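Local coordinates for protein esterase LipW (Mycobacterium marinum, PDB 3QH4) that probably hydrolyses carboxylic esters with strict substrate selectivity, as an alpha/beta-hydrolase related to hormone-sensitive lipase, at residues 200-205 with 261-266; 206-211 with 255-260. All blocks are in the same frame, centred on the assembly; numbering follows the deposited sequence.

Overall arrangement
Leaving strand 189-193 of the central sheet, the chain reaches 200-205, which runs into the short helix 203-207, and continues through 206-211 toward helix 216-227. It then re-enters the sheet as strand 250-255, leaves it through the loop 255-260 and turns into helix 261-273. Interaction 1 closes the outer loop, joining the start of helix 203-207 to the first turn of helix 261-273. Interaction 2 is nested inside it and packs the end of the same short helix on the loop after strand 250-255. Their centres lie about 9 Å apart, and Ser-204 and Arg-261 of interaction 1 both bond to carbonyls of that loop.

Interaction 1: 200-205 with 261-266; sequences RPTASR and RDEVLD
Two helix starts meet in this part of the alpha/beta-hydrolase fold: Ser-204, in the first turn of helix 203-207, exchanges a pair of hydrogen bonds with Asp-262 at the beginning of helix 261-273. Ser-204 N gives to Asp-262 OD2 at 2.9 Å, reaching it from well above the carboxylate plane, while Asp-262 N gives to Ser-204 OG at 3.0 Å. With chi1 at 61°, OG sits between its own backbone N and carbonyl carbon, where it also bonds to Pro-259 O. The other carboxylate oxygen, Asp-262 OD1, takes Arg-261 NE at 2.9 Å in a salt bridge, nearly in the guanidinium plane, and Ser-204 CB lies over a face of that guanidinium. The carboxylate thus links a neighbouring cation to the short helix. Thr-202 is the N-cap, its OG1 accepting from Arg-205 N, and its CB packs 3.8 Å from Asp-262 CB. Waters fill in the rest: one joins Ala-203 N to Asp-262 OD2, and others run between Arg-205 and Glu-263, whose OE1 is held by Leu-197 N. Another water accepts from Thr-202 OG1 and Glu-263 N and donates to Glu-263 OE2 at 2.7 Å.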
loop_
_atom_site.group_PDB
_atom_site.type_symbol
_atom_site.label_atom_id
_atom_site.label_comp_id
_atom_site.label_asym_id
_atom_site.label_seq_id
_atom_site.Cartn_x
_atom_site.Cartn_y
_atom_site.Cartn_z
ATOM N N ARG A 200 7.965 5.415 -15.473
ATOM C CA ARG A 200 8.957 6.281 -16.105
ATOM C C ARG A 200 9.992 6.675 -15.049
ATOM O O ARG A 200 9.633 7.007 -13.952
ATOM C CB ARG A 200 8.255 7.514 -16.679
ATOM C CG ARG A 200 7.270 7.140 -17.843
ATOM C CD ARG A 200 6.483 8.364 -18.288
ATOM N NE ARG A 200 5.490 8.728 -17.286
ATOM C CZ ARG A 200 4.564 9.678 -17.420
ATOM N NH1 ARG A 200 4.447 10.371 -18.553
ATOM N NH2 ARG A 200 3.716 9.911 -16.424
ATOM N N PRO A 201 11.279 6.635 -15.388
ATOM C CA PRO A 201 12.332 6.932 -14.381
ATOM C C PRO A 201 12.305 8.386 -13.903
ATOM O O PRO A 201 11.946 9.280 -14.640
ATOM C CB PRO A 201 13.637 6.654 -15.134
ATOM C CG PRO A 201 13.231 5.788 -16.334
ATOM C CD PRO A 201 11.834 6.219 -16.690
ATOM N N THR A 202 12.637 8.604 -12.647
ATOM C CA THR A 202 12.712 9.940 -12.098
ATOM C C THR A 202 14.117 10.112 -11.589
ATOM O O THR A 202 14.925 9.137 -11.578
ATOM C CB THR A 202 11.790 10.085 -10.909
ATOM O OG1 THR A 202 12.172 9.092 -9.935
ATOM C CG2 THR A 202 10.352 9.833 -11.349
ATOM N N ALA A 203 14.417 11.344 -11.187
ATOM C CA ALA A 203 15.762 11.638 -10.661
ATOM C C ALA A 203 16.017 10.812 -9.398
ATOM O O ALA A 203 17.127 10.289 -9.208
ATOM C CB ALA A 203 15.882 13.094 -10.339
ATOM N N SER A 204 15.024 10.730 -8.512
ATOM C CA SER A 204 15.213 9.940 -7.287
ATOM C C SER A 204 15.354 8.431 -7.534
ATOM O O SER A 204 16.044 7.760 -6.777
ATOM C CB SER A 204 14.139 10.178 -6.243
ATOM O OG SER A 204 12.847 9.810 -6.739
ATOM N N ARG A 205 14.716 7.895 -8.581
ATOM C CA ARG A 205 14.945 6.479 -8.893
ATOM C C ARG A 205 16.405 6.184 -9.221
ATOM O O ARG A 205 16.953 5.162 -8.780
ATOM C CB ARG A 205 14.038 5.957 -10.028
ATOM C CG ARG A 205 14.283 4.455 -10.174
ATOM C CD ARG A 205 13.762 3.816 -11.432
ATOM N NE ARG A 205 12.307 3.940 -11.545
ATOM C CZ ARG A 205 11.613 3.330 -12.509
ATOM N NH1 ARG A 205 10.302 3.484 -12.563
ATOM N NH2 ARG A 205 12.245 2.544 -13.401
ATOM N N ARG A 261 10.287 8.649 -4.145
ATOM C CA ARG A 261 9.996 9.979 -3.605
ATOM C C ARG A 261 9.569 10.966 -4.689
ATOM O O ARG A 261 8.608 11.707 -4.515
ATOM C CB ARG A 261 11.238 10.530 -2.885
ATOM C CG ARG A 261 11.045 11.989 -2.420
ATOM C CD ARG A 261 12.398 12.576 -2.092
ATOM N NE ARG A 261 13.221 12.884 -3.266
ATOM C CZ ARG A 261 14.544 12.952 -3.210
ATOM N NH1 ARG A 261 15.180 12.641 -2.080
ATOM N NH2 ARG A 261 15.249 13.306 -4.278
ATOM N N ASP A 262 10.310 11.036 -5.794
ATOM C CA ASP A 262 9.954 12.084 -6.781
ATOM C C ASP A 262 8.611 11.848 -7.462
ATOM O O ASP A 262 7.859 12.795 -7.735
ATOM C CB ASP A 262 11.058 12.231 -7.838
ATOM C CG ASP A 262 12.321 12.881 -7.273
ATOM O OD1 ASP A 262 12.375 13.220 -6.061
ATOM O OD2 ASP A 262 13.282 13.025 -8.051
ATOM N N GLU A 263 8.291 10.589 -7.742
ATOM C CA GLU A 263 6.967 10.367 -8.377
ATOM C C GLU A 263 5.842 10.690 -7.384
ATOM O O GLU A 263 4.779 11.143 -7.770
ATOM C CB GLU A 263 6.870 8.968 -8.987
ATOM C CG GLU A 263 6.851 7.812 -8.003
ATOM C CD GLU A 263 7.406 6.556 -8.636
ATOM O OE1 GLU A 263 6.635 5.587 -8.760
ATOM O OE2 GLU A 263 8.598 6.567 -9.046
ATOM N N VAL A 264 6.123 10.508 -6.092
ATOM C CA VAL A 264 5.171 10.897 -5.053
ATOM C C VAL A 264 4.955 12.406 -5.077
ATOM O O VAL A 264 3.823 12.876 -5.099
ATOM C CB VAL A 264 5.640 10.447 -3.651
ATOM C CG1 VAL A 264 4.863 11.204 -2.551
ATOM C CG2 VAL A 264 5.419 8.976 -3.503
ATOM N N LEU A 265 6.048 13.156 -5.075
ATOM C CA LEU A 265 5.949 14.602 -5.138
ATOM C C LEU A 265 5.245 15.090 -6.424
ATOM O O LEU A 265 4.425 16.005 -6.362
ATOM C CB LEU A 265 7.343 15.224 -5.007
ATOM C CG LEU A 265 8.014 15.067 -3.649
ATOM C CD1 LEU A 265 9.482 15.527 -3.726
ATOM C CD2 LEU A 265 7.235 15.886 -2.579
ATOM N N ASP A 266 5.593 14.516 -7.584
ATOM C CA ASP A 266 4.955 14.879 -8.861
ATOM C C ASP A 266 3.437 14.642 -8.771
ATOM O O ASP A 266 2.626 15.477 -9.179
ATOM C CB ASP A 266 5.540 14.039 -10.018
ATOM C CG ASP A 266 7.025 14.356 -10.340
ATOM O OD1 ASP A 266 7.543 15.438 -10.001
ATOM O OD2 ASP A 266 7.682 13.491 -10.983
HETATM O O HOH W 1 10.041 5.966 -11.397
HETATM O O HOH W 2 10.224 8.480 -8.149
HETATM O O HOH W 3 12.664 13.699 -10.782
HETATM O O HOH W 4 8.053 3.487 -9.955
HETATM O O HOH W 5 11.044 4.564 -9.095
#

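Interaction 2: 206-211 with 255-260; sequences SEFRAT and GEIDPF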
loop_
_atom_site.group_PDB
_atom_site.type_symbol
_atom_site.label_atom_id
_atom_site.label_comp_id
_atom_site.label_asym_id
_atom_site.label_seq_id
_atom_site.Cartn_x
_atom_site.Cartn_y
_atom_site.Cartn_z
ATOM N N SER A 206 17.035 7.075 -9.988
ATOM C CA SER A 206 18.459 6.943 -10.330
ATOM C C SER A 206 19.350 7.241 -9.128
ATOM O O SER A 206 20.321 6.528 -8.850
ATOM C CB SER A 206 18.785 7.851 -11.527
ATOM O OG SER A 206 17.898 7.552 -12.635
ATOM N N GLU A 207 19.032 8.303 -8.390
ATOM C CA GLU A 207 19.833 8.648 -7.226
ATOM C C GLU A 207 19.841 7.492 -6.226
ATOM O O GLU A 207 20.895 7.138 -5.653
ATOM C CB GLU A 207 19.245 9.877 -6.543
ATOM C CG GLU A 207 20.043 10.271 -5.304
ATOM C CD GLU A 207 19.569 11.544 -4.647
ATOM O OE1 GLU A 207 18.458 12.021 -4.944
ATOM O OE2 GLU A 207 20.313 12.024 -3.748
ATOM N N PHE A 208 18.655 6.922 -5.992
ATOM C CA PHE A 208 18.512 5.839 -5.057
ATOM C C PHE A 208 18.444 4.487 -5.776
ATOM O O PHE A 208 17.611 3.637 -5.457
ATOM C CB PHE A 208 17.310 6.093 -4.147
ATOM C CG PHE A 208 17.400 7.392 -3.398
ATOM C CD1 PHE A 208 18.563 7.731 -2.708
ATOM C CD2 PHE A 208 16.339 8.291 -3.418
ATOM C CE1 PHE A 208 18.660 8.960 -2.016
ATOM C CE2 PHE A 208 16.409 9.502 -2.729
ATOM C CZ PHE A 208 17.576 9.845 -2.036
ATOM N N ARG A 209 19.362 4.295 -6.731
ATOM C CA ARG A 209 19.461 3.065 -7.474
ATOM C C ARG A 209 19.797 1.922 -6.538
ATOM O O ARG A 209 19.590 0.763 -6.905
ATOM C CB ARG A 209 20.549 3.155 -8.573
ATOM C CG ARG A 209 21.969 3.495 -8.043
ATOM C CD ARG A 209 22.981 3.764 -9.174
ATOM N NE ARG A 209 22.754 5.093 -9.776
ATOM C CZ ARG A 209 23.553 5.674 -10.683
ATOM N NH1 ARG A 209 24.636 5.051 -11.161
ATOM N NH2 ARG A 209 23.268 6.895 -11.102
ATOM N N ALA A 210 20.316 2.223 -5.337
ATOM C CA ALA A 210 20.899 1.117 -4.514
ATOM C C ALA A 210 20.772 1.296 -3.015
ATOM O O ALA A 210 21.555 0.760 -2.216
ATOM C CB ALA A 210 22.364 0.874 -4.929
ATOM N N THR A 211 19.752 2.040 -2.639
ATOM C CA THR A 211 19.394 2.167 -1.234
ATOM C C THR A 211 18.994 0.811 -0.626
ATOM O O THR A 211 18.558 -0.117 -1.342
ATOM C CB THR A 211 18.199 3.157 -1.098
ATOM O OG1 THR A 211 17.234 2.910 -2.136
ATOM C CG2 THR A 211 18.701 4.586 -1.210
ATOM N N GLY A 255 9.066 8.377 2.686
ATOM C CA GLY A 255 10.386 8.723 3.253
ATOM C C GLY A 255 11.204 9.430 2.181
ATOM O O GLY A 255 10.982 9.213 1.003
ATOM N N GLU A 256 12.164 10.263 2.586
ATOM C CA GLU A 256 12.933 11.028 1.597
ATOM C C GLU A 256 14.005 10.199 0.912
ATOM O O GLU A 256 14.441 10.552 -0.192
ATOM C CB GLU A 256 13.560 12.287 2.203
ATOM C CG GLU A 256 14.613 11.979 3.249
ATOM C CD GLU A 256 15.421 13.192 3.691
ATOM O OE1 GLU A 256 15.459 14.195 2.945
ATOM O OE2 GLU A 256 16.032 13.126 4.784
ATOM N N ILE A 257 14.439 9.114 1.552
ATOM C CA ILE A 257 15.547 8.307 0.983
ATOM C C ILE A 257 14.928 7.085 0.326
ATOM O O ILE A 257 15.138 5.940 0.735
ATOM C CB ILE A 257 16.650 7.954 2.063
ATOM C CG1 ILE A 257 17.099 9.203 2.841
ATOM C CG2 ILE A 257 17.897 7.217 1.448
ATOM C CD1 ILE A 257 17.608 10.344 1.946
ATOM N N ASP A 258 14.208 7.353 -0.758
ATOM C CA ASP A 258 13.297 6.350 -1.320
ATOM C C ASP A 258 13.242 6.636 -2.821
ATOM O O ASP A 258 12.942 7.772 -3.226
ATOM C CB ASP A 258 11.920 6.518 -0.658
ATOM C CG ASP A 258 10.890 5.456 -1.115
ATOM O OD1 ASP A 258 10.950 4.985 -2.267
ATOM O OD2 ASP A 258 9.979 5.123 -0.317
ATOM N N PRO A 259 13.527 5.624 -3.652
ATOM C CA PRO A 259 13.433 5.871 -5.093
ATOM C C PRO A 259 12.072 6.408 -5.553
ATOM O O PRO A 259 12.034 7.102 -6.568
ATOM C CB PRO A 259 13.745 4.487 -5.708
ATOM C CG PRO A 259 13.225 3.495 -4.629
ATOM C CD PRO A 259 13.726 4.188 -3.349
ATOM N N PHE A 260 10.980 6.119 -4.832
ATOM C CA PHE A 260 9.648 6.571 -5.253
ATOM C C PHE A 260 9.338 7.999 -4.809
ATOM O O PHE A 260 8.286 8.520 -5.120
ATOM C CB PHE A 260 8.584 5.601 -4.746
ATOM C CG PHE A 260 8.836 4.195 -5.203
ATOM C CD1 PHE A 260 8.786 3.875 -6.562
ATOM C CD2 PHE A 260 9.169 3.219 -4.289
ATOM C CE1 PHE A 260 9.095 2.538 -6.984
ATOM C CE2 PHE A 260 9.461 1.920 -4.702
ATOM C CZ PHE A 260 9.418 1.586 -6.034
#
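Phe-208 lays its ring against the backbone of 256-258, with Ile-257 CA over one face in a CH-pi contact, 4.2 Å from the ring centroid and 22° off its normal. The offset brings CA nearest to CZ, at the rim, and the Ile-257 side chain crosses the phenyl at about a right angle, with CG2 4.0 Å from CE1. On the same side of the ring plane, CE2 approaches Glu-256 O and CD2 approaches Asp-258 O, each at 3.4 Å and obliquely. Glu-207 CG lies over the opposite face. Chi1 of -57° sets CG beside the backbone N and anti to the carbonyl carbon, and CB is left to pack on Pro-259, 4.1 Å from its CD. Thr-211 adds a second apolar touch: its CG2 meets Ile-257 CG2 at 3.8 Å, while OG1, which lies near Pro-259 CD, is bonded to Phe-214 O.

In the next shell, Arg-261 bonds through NH1 to Glu-256 O, the same carbonyl oxygen that CE2 approaches. The CB of Asp-258 points away from 206-211, and its carboxylate has other partners: OD1 caps the turn into helix 261-273 by accepting from Phe-260 N at 2.8 Å, and OD2 accepts from His-288 ND1. Together with Ser-166, which probably sits on a GxSxG nucleophile elbow, Asp-258 and His-288 probably form the Ser-His-Asp triad expected of this fold. The Phe-260 ring meets His-288 edge-to-face.

The buried contact itself is therefore apolar packing and CH-pi, with two carbonyl oxygens set obliquely against the ring; the hydrogen bonds of Thr-211, Glu-256 and Asp-258 go outside the two segments or stay within one. A phenyl backs the loop carrying the probable triad acid, whose carboxylate is oriented separately by Phe-260 N and His-288.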